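Local coordinates for protein phytochromobilin synthase (PDB 6KME) that probably reduces biliverdin IX alpha to phytochromobilin, the chromophore precursor of plant phytochromes, with electrons taken from ferredoxin, at residues P132-M137 against A222-A227; L232-E237 against K272-Y277. The protein carries 1 engineered substitution. One frame throughout, in Å; residues are numbered along the deposited sequence. Where two conformers were deposited one is given.

Interaction 1: residues P132-M137 against A222-A227; sequences PLHDIM and ACNCEA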
loop_
_atom_site.group_PDB
_atom_site.type_symbol
_atom_site.label_atom_id
_atom_site.label_comp_id
_atom_site.label_asym_id
_atom_site.label_seq_id
_atom_site.Cartn_x
_atom_site.Cartn_y
_atom_site.Cartn_z
ATOM N N PRO A 132 5.614 -7.364 -0.869
ATOM C CA PRO A 132 5.644 -8.766 -1.317
ATOM C C PRO A 132 4.332 -9.483 -1.037
ATOM O O PRO A 132 3.746 -9.353 0.038
ATOM C CB PRO A 132 6.796 -9.381 -0.508
ATOM C CG PRO A 132 6.951 -8.476 0.694
ATOM C CD PRO A 132 6.629 -7.093 0.163
ATOM N N LEU A 133 3.878 -10.266 -2.017
ATOM C CA LEU A 133 2.681 -11.070 -1.788
ATOM C C LEU A 133 2.946 -12.163 -0.763
ATOM O O LEU A 133 2.102 -12.437 0.100
ATOM C CB LEU A 133 2.192 -11.684 -3.104
ATOM C CG LEU A 133 0.926 -12.535 -2.977
ATOM C CD1 LEU A 133 -0.286 -11.670 -2.571
ATOM C CD2 LEU A 133 0.667 -13.332 -4.286
ATOM N N HIS A 134 4.121 -12.783 -0.832
ATOM C CA HIS A 134 4.488 -13.912 0.003
ATOM C C HIS A 134 5.673 -13.538 0.881
ATOM O O HIS A 134 6.399 -12.579 0.604
ATOM C CB HIS A 134 4.826 -15.140 -0.849
ATOM C CG HIS A 134 3.646 -15.724 -1.562
ATOM N ND1 HIS A 134 2.569 -16.269 -0.896
ATOM C CD2 HIS A 134 3.387 -15.874 -2.884
ATOM C CE1 HIS A 134 1.692 -16.720 -1.777
ATOM N NE2 HIS A 134 2.164 -16.492 -2.990
ATOM N N ASP A 135 5.860 -14.310 1.951
ATOM C CA ASP A 135 6.853 -13.957 2.959
ATOM C C ASP A 135 8.262 -14.000 2.381
ATOM O O ASP A 135 8.656 -14.968 1.722
ATOM C CB ASP A 135 6.752 -14.896 4.156
ATOM C CG ASP A 135 7.855 -14.658 5.164
ATOM O OD1 ASP A 135 7.772 -13.650 5.904
ATOM O OD2 ASP A 135 8.808 -15.469 5.199
ATOM N N ILE A 136 9.019 -12.936 2.629
ATOM C CA ILE A 136 10.396 -12.812 2.170
ATOM C C ILE A 136 11.381 -12.881 3.327
ATOM O O ILE A 136 12.572 -12.610 3.138
ATOM C CB ILE A 136 10.603 -11.515 1.373
ATOM C CG1 ILE A 136 10.168 -10.326 2.233
ATOM C CG2 ILE A 136 9.842 -11.568 0.042
ATOM C CD1 ILE A 136 10.719 -9.018 1.773
ATOM N N MET A 137 10.912 -13.215 4.530
ATOM C CA MET A 137 11.765 -13.237 5.717
ATOM C C MET A 137 12.408 -14.603 5.935
ATOM O O MET A 137 13.630 -14.698 6.087
ATOM C CB MET A 137 10.956 -12.838 6.956
ATOM C CG MET A 137 10.304 -11.470 6.879
ATOM S SD MET A 137 11.440 -10.138 7.298
ATOM C CE MET A 137 10.416 -9.194 8.425
ATOM N N ALA A 222 -4.872 -20.679 -4.905
ATOM C CA ALA A 222 -5.505 -20.520 -3.598
ATOM C C ALA A 222 -4.531 -19.940 -2.581
ATOM O O ALA A 222 -4.909 -19.093 -1.762
ATOM C CB ALA A 222 -6.055 -21.856 -3.104
ATOM N N CYS A 223 -3.274 -20.389 -2.607
ATOM C CA CYS A 223 -2.284 -19.827 -1.695
ATOM C C CYS A 223 -2.068 -18.345 -1.971
ATOM O O CYS A 223 -2.015 -17.534 -1.039
ATOM C CB CYS A 223 -0.966 -20.594 -1.796
ATOM S SG CYS A 223 -0.866 -22.081 -0.763
ATOM N N ASN A 224 -1.948 -17.968 -3.251
ATOM C CA ASN A 224 -1.791 -16.552 -3.584
ATOM C C ASN A 224 -3.000 -15.745 -3.141
ATOM O O ASN A 224 -2.866 -14.578 -2.751
ATOM C CB ASN A 224 -1.598 -16.360 -5.091
ATOM C CG ASN A 224 -0.385 -17.067 -5.628
ATOM O OD1 ASN A 224 0.548 -17.388 -4.888
ATOM N ND2 ASN A 224 -0.377 -17.300 -6.940
ATOM N N CYS A 225 -4.187 -16.346 -3.218
ATOM C CA CYS A 225 -5.406 -15.628 -2.875
ATOM C C CYS A 225 -5.497 -15.399 -1.373
ATOM O O CYS A 225 -5.871 -14.303 -0.930
ATOM C CB CYS A 225 -6.624 -16.402 -3.386
ATOM S SG CYS A 225 -8.198 -15.591 -3.100
ATOM N N GLU A 226 -5.149 -16.419 -0.578
ATOM C CA GLU A 226 -5.133 -16.262 0.873
ATOM C C GLU A 226 -4.103 -15.225 1.301
ATOM O O GLU A 226 -4.374 -14.398 2.181
ATOM C CB GLU A 226 -4.859 -17.608 1.544
ATOM C CG GLU A 226 -4.447 -17.489 3.009
ATOM C CD GLU A 226 -5.114 -18.518 3.910
ATOM O OE1 GLU A 226 -6.152 -19.087 3.513
ATOM O OE2 GLU A 226 -4.598 -18.755 5.024
ATOM N N ALA A 227 -2.926 -15.229 0.669
ATOM C CA ALA A 227 -1.909 -14.230 0.988
ATOM C C ALA A 227 -2.422 -12.814 0.745
ATOM O O ALA A 227 -2.195 -11.915 1.566
ATOM C CB ALA A 227 -0.634 -14.494 0.175
#
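Leu133 and His134, in the loop that leaves strand 123-131, dock on one flank of helix 218-238 through Asn224 and Ala227, pinning the exit of a sheet strand to a covering helix. The polar element is one short hydrogen bond, His134 NE2 to Asn224 OD1 (2.6 Å, N-H...O 159°). The acceptor lies in the imidazole plane, but the donor is tilted from the plane of the amide, and ring and amide planes stand 54° apart. Asn224 ND2 binds Pro106 O, so both ends of the amide are held and its rotation is fixed. Beside it the packing is mostly of methyl groups. Leu133 extends its CG away from its own backbone N (chi1 -179°), which sends the isobutyl group at the helix: CD2 meets Asn224 CB at 3.9 Å and CD1 meets Ala227 CB at 4.0 Å. That same methyl, Ala227 CB, also lies 3.4 Å from the carbonyl Leu133 O and 3.8 Å from His134 CE1, filling the angle between loop backbone and imidazole. Tyr142 of helix 141-147 meets the His134 ring edge-to-face and bonds Leu133 N through its hydroxyl, so the loop is clasped between helix 141-147 and helix 218-238 just beyond the end of strand 123-131.

Interaction 2: residues L232-E237 against K272-Y277; sequences LTWRSE and KTFLDY. With BLA (biliverdine IX alpha), chain B.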
loop_
_atom_site.group_PDB
_atom_site.type_symbol
_atom_site.label_atom_id
_atom_site.label_comp_id
_atom_site.label_asym_id
_atom_site.label_seq_id
_atom_site.Cartn_x
_atom_site.Cartn_y
_atom_site.Cartn_z
ATOM N N LEU A 232 -5.089 -7.708 2.805
ATOM C CA LEU A 232 -6.227 -6.790 2.845
ATOM C C LEU A 232 -6.846 -6.757 4.235
ATOM O O LEU A 232 -7.326 -5.709 4.691
ATOM C CB LEU A 232 -7.298 -7.214 1.823
ATOM C CG LEU A 232 -6.858 -7.254 0.363
ATOM C CD1 LEU A 232 -7.951 -7.895 -0.519
ATOM C CD2 LEU A 232 -6.508 -5.846 -0.106
ATOM N N THR A 233 -6.882 -7.904 4.902
ATOM C CA THR A 233 -7.492 -7.966 6.221
ATOM C C THR A 233 -6.681 -7.158 7.227
ATOM O O THR A 233 -7.248 -6.396 8.024
ATOM C CB THR A 233 -7.616 -9.419 6.668
ATOM O OG1 THR A 233 -8.525 -10.113 5.802
ATOM C CG2 THR A 233 -8.127 -9.484 8.098
ATOM N N TRP A 234 -5.353 -7.305 7.196
ATOM C CA TRP A 234 -4.501 -6.504 8.074
ATOM C C TRP A 234 -4.734 -5.016 7.854
ATOM O O TRP A 234 -5.028 -4.271 8.800
ATOM C CB TRP A 234 -3.024 -6.844 7.851
ATOM C CG TRP A 234 -2.125 -5.826 8.491
ATOM C CD1 TRP A 234 -1.491 -4.777 7.874
ATOM C CD2 TRP A 234 -1.807 -5.720 9.891
ATOM N NE1 TRP A 234 -0.785 -4.039 8.804
ATOM C CE2 TRP A 234 -0.957 -4.601 10.044
ATOM C CE3 TRP A 234 -2.137 -6.482 11.021
ATOM C CZ2 TRP A 234 -0.445 -4.210 11.292
ATOM C CZ3 TRP A 234 -1.619 -6.093 12.265
ATOM C CH2 TRP A 234 -0.786 -4.968 12.383
ATOM N N ARG A 235 -4.628 -4.567 6.598
ATOM C CA ARG A 235 -4.714 -3.139 6.313
ATOM C C ARG A 235 -6.107 -2.594 6.585
ATOM O O ARG A 235 -6.246 -1.478 7.101
ATOM C CB ARG A 235 -4.281 -2.863 4.866
ATOM C CG ARG A 235 -2.787 -3.113 4.626
ATOM C CD ARG A 235 -2.282 -2.460 3.336
ATOM N NE ARG A 235 -2.335 -1.002 3.434
ATOM C CZ ARG A 235 -2.163 -0.180 2.406
ATOM N NH1 ARG A 235 -1.908 -0.671 1.192
ATOM N NH2 ARG A 235 -2.244 1.130 2.591
ATOM N N SER A 236 -7.158 -3.356 6.278
ATOM C CA SER A 236 -8.479 -2.795 6.531
ATOM C C SER A 236 -8.742 -2.639 8.024
ATOM O O SER A 236 -9.548 -1.788 8.411
ATOM C CB SER A 236 -9.575 -3.630 5.859
ATOM O OG SER A 236 -9.751 -4.856 6.520
ATOM N N GLU A 237 -8.048 -3.397 8.873
ATOM C CA GLU A 237 -8.204 -3.258 10.321
ATOM C C GLU A 237 -7.282 -2.198 10.931
ATOM O O GLU A 237 -7.703 -1.475 11.839
ATOM C CB GLU A 237 -7.963 -4.610 11.010
ATOM C CG GLU A 237 -8.243 -4.622 12.528
ATOM C CD GLU A 237 -9.736 -4.619 12.870
ATOM O OE1 GLU A 237 -10.531 -5.222 12.121
ATOM O OE2 GLU A 237 -10.113 -4.011 13.894
ATOM N N LYS A 272 -11.661 -15.918 6.532
ATOM C CA LYS A 272 -10.989 -15.715 7.807
ATOM C C LYS A 272 -11.104 -14.267 8.268
ATOM O O LYS A 272 -11.085 -13.329 7.460
ATOM C CB LYS A 272 -9.521 -16.122 7.704
ATOM C CG LYS A 272 -9.304 -17.622 7.550
ATOM C CD LYS A 272 -7.815 -17.947 7.476
ATOM C CE LYS A 272 -7.573 -19.428 7.189
ATOM N NZ LYS A 272 -6.117 -19.757 7.203
ATOM N N THR A 273 -11.237 -14.090 9.584
ATOM C CA THR A 273 -11.276 -12.779 10.211
ATOM C C THR A 273 -9.864 -12.289 10.522
ATOM O O THR A 273 -8.888 -13.039 10.462
ATOM C CB THR A 273 -12.083 -12.821 11.510
ATOM O OG1 THR A 273 -11.412 -13.668 12.449
ATOM C CG2 THR A 273 -13.479 -13.362 11.255
ATOM N N PHE A 274 -9.772 -11.000 10.864
ATOM C CA PHE A 274 -8.523 -10.451 11.383
ATOM C C PHE A 274 -7.988 -11.292 12.542
ATOM O O PHE A 274 -6.799 -11.624 12.574
ATOM C CB PHE A 274 -8.739 -8.993 11.800
ATOM C CG PHE A 274 -7.501 -8.315 12.322
ATOM C CD1 PHE A 274 -6.643 -7.656 11.462
ATOM C CD2 PHE A 274 -7.193 -8.345 13.678
ATOM C CE1 PHE A 274 -5.496 -7.025 11.946
ATOM C CE2 PHE A 274 -6.041 -7.729 14.165
ATOM C CZ PHE A 274 -5.193 -7.067 13.296
ATOM N N LEU A 275 -8.851 -11.697 13.482
ATOM C CA LEU A 275 -8.338 -12.493 14.603
ATOM C C LEU A 275 -7.945 -13.912 14.194
ATOM O O LEU A 275 -7.102 -14.523 14.862
ATOM C CB LEU A 275 -9.353 -12.532 15.747
ATOM C CG LEU A 275 -9.536 -11.204 16.511
ATOM C CD1 LEU A 275 -10.570 -11.397 17.655
ATOM C CD2 LEU A 275 -8.212 -10.656 17.056
ATOM N N ASP A 276 -8.509 -14.450 13.109
ATOM C CA ASP A 276 -8.027 -15.734 12.606
ATOM C C ASP A 276 -6.573 -15.634 12.151
ATOM O O ASP A 276 -5.782 -16.556 12.373
ATOM C CB ASP A 276 -8.904 -16.231 11.451
ATOM C CG ASP A 276 -10.275 -16.685 11.900
ATOM O OD1 ASP A 276 -10.430 -17.115 13.065
ATOM O OD2 ASP A 276 -11.208 -16.610 11.073
ATOM N N TYR A 277 -6.206 -14.524 11.505
ATOM C CA TYR A 277 -4.840 -14.368 11.007
ATOM C C TYR A 277 -3.891 -13.892 12.099
ATOM O O TYR A 277 -2.712 -14.266 12.108
ATOM C CB TYR A 277 -4.790 -13.363 9.852
ATOM C CG TYR A 277 -5.439 -13.791 8.558
ATOM C CD1 TYR A 277 -4.918 -14.849 7.806
ATOM C CD2 TYR A 277 -6.549 -13.111 8.061
ATOM C CE1 TYR A 277 -5.515 -15.246 6.611
ATOM C CE2 TYR A 277 -7.145 -13.494 6.857
ATOM C CZ TYR A 277 -6.615 -14.558 6.138
ATOM O OH TYR A 277 -7.199 -14.939 4.949
HETATM C CHA BLA B . 1.507 7.233 9.806
HETATM N NA BLA B . 1.423 5.366 8.009
HETATM C C1A BLA B . 1.957 5.922 9.183
HETATM C C2A BLA B . 2.985 5.003 9.674
HETATM C C3A BLA B . 3.035 3.873 8.744
HETATM C C4A BLA B . 2.057 4.121 7.724
HETATM C CMA BLA B . 3.941 2.640 8.770
HETATM C CAA BLA B . 3.787 5.265 10.981
HETATM C CBA BLA B . 2.947 4.862 12.163
HETATM C CGA BLA B . 3.181 3.348 12.520
HETATM O O1A BLA B . 4.345 3.112 12.662
HETATM O O2A BLA B . 2.168 2.717 12.593
HETATM C CHB BLA B . 1.718 3.271 6.492
HETATM N NB BLA B . 1.748 0.983 7.312
HETATM C C1B BLA B . 1.435 1.922 6.302
HETATM C C2B BLA B . 1.247 0.989 5.030
HETATM C C3B BLA B . 1.194 -0.343 5.423
HETATM C C4B BLA B . 1.469 -0.364 6.929
HETATM C CMB BLA B . 0.907 1.604 3.685
HETATM O OB BLA B . 1.444 -1.269 7.746
HETATM C CAB BLA B . 1.021 -1.718 4.826
HETATM C CBB BLA B . 0.906 -2.993 5.265
HETATM N NC BLA B . -2.035 7.620 5.879
HETATM C C1C BLA B . -2.495 7.052 4.669
HETATM C C2C BLA B . -3.812 7.774 4.351
HETATM C C3C BLA B . -4.032 8.703 5.369
HETATM C C4C BLA B . -2.876 8.625 6.394
HETATM C CMC BLA B . -4.580 7.374 3.085
HETATM O OC BLA B . -1.814 6.175 4.163
HETATM C CAC BLA B . -5.195 9.624 5.469
HETATM C CBC BLA B . -6.495 9.521 5.114
HETATM C CHD BLA B . -2.541 9.246 7.568
HETATM N ND BLA B . -0.464 7.941 8.402
HETATM C C1D BLA B . -1.389 8.896 8.493
HETATM C C2D BLA B . -1.219 9.753 9.735
HETATM C C3D BLA B . -0.113 9.264 10.405
HETATM C C4D BLA B . 0.425 8.065 9.571
HETATM C CMD BLA B . -2.182 10.890 10.021
HETATM C CAD BLA B . 0.579 9.681 11.708
HETATM C CBD BLA B . -0.217 9.350 12.956
HETATM C CGD BLA B . -0.328 7.798 13.293
HETATM O O1D BLA B . -1.483 7.473 13.504
HETATM O O2D BLA B . 0.747 7.212 13.287
HETATM O O HOH W 1 -11.108 -10.758 6.723
#
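Phe274 drives its ring against Thr233, Trp234 and Glu237, joining the short helix 274-277 to the long helix 218-238 on a flank of the latter turned away from the bilin. The tight part is built round this ring. Glu237 crosses it with its aliphatic stem: CG sits over the centre of one face, 3.6 Å from the Phe274 centroid, in a CH-pi contact. The Glu237 chain bends at chi2 (75°), turning its carboxylate aside while the methylene stays on the ring. Trp234 lies alongside, its six-membered ring at 22° to that of Phe274 but slid so far that they barely overlap; the touch is rim to rim, Trp234 CE3 to Phe274 CE1 at 3.5 Å. Thr233 presses its methyl onto the start of the short helix, CG2 to Phe274 CA at 3.4 Å.

The other side, round Lys272 and Thr273, is looser and exposed. There a water bridges the segments, donating to Thr233 OG1 (2.8 Å) and Lys272 O (2.7 Å), while Thr233 OG1 also bonds His229 O. A capping box, Thr273 N to Asp276 OD2 and Asp276 N to Thr273 OG1, caps the N terminus of helix 274-277, whose first residue is Phe274.

On the pocket side, Arg235 passes its CD 3.7 Å from biliverdin CAB and lays a face of its guanidinium against the methyl CMB. Asp239, Asn116 and Tyr231 hold that guanidinium, and the edge of the Trp234 indole faces biliverdin OB. The short helix is thus consistent with a second shell behind Trp234. With no direct hydrogen bond between the segments, cohesion rests on apolar and CH-pi packing plus one water.

Overall arrangement
From the N terminus, the chain completes six strands of the antiparallel sheet before the loop 132-137 leaves strand 123-131. Interaction 1 closes a loop of 84 residues, which includes the last strand, 180-185, and several helices, when helix 218-238 comes back against 132-137. Interaction 2 starts further along that same helix and closes a shorter, largely helical excursion of 34 residues at 272-277. The two are in series, neither nested nor crossed, with centres about 14 Å apart. A salt bridge from Glu226 OE2 to Lys272 NZ (2.8 Å) joins them. Helix 218-238 thus ties sheet exit, the short helix 274-277 and biliverdin pocket together.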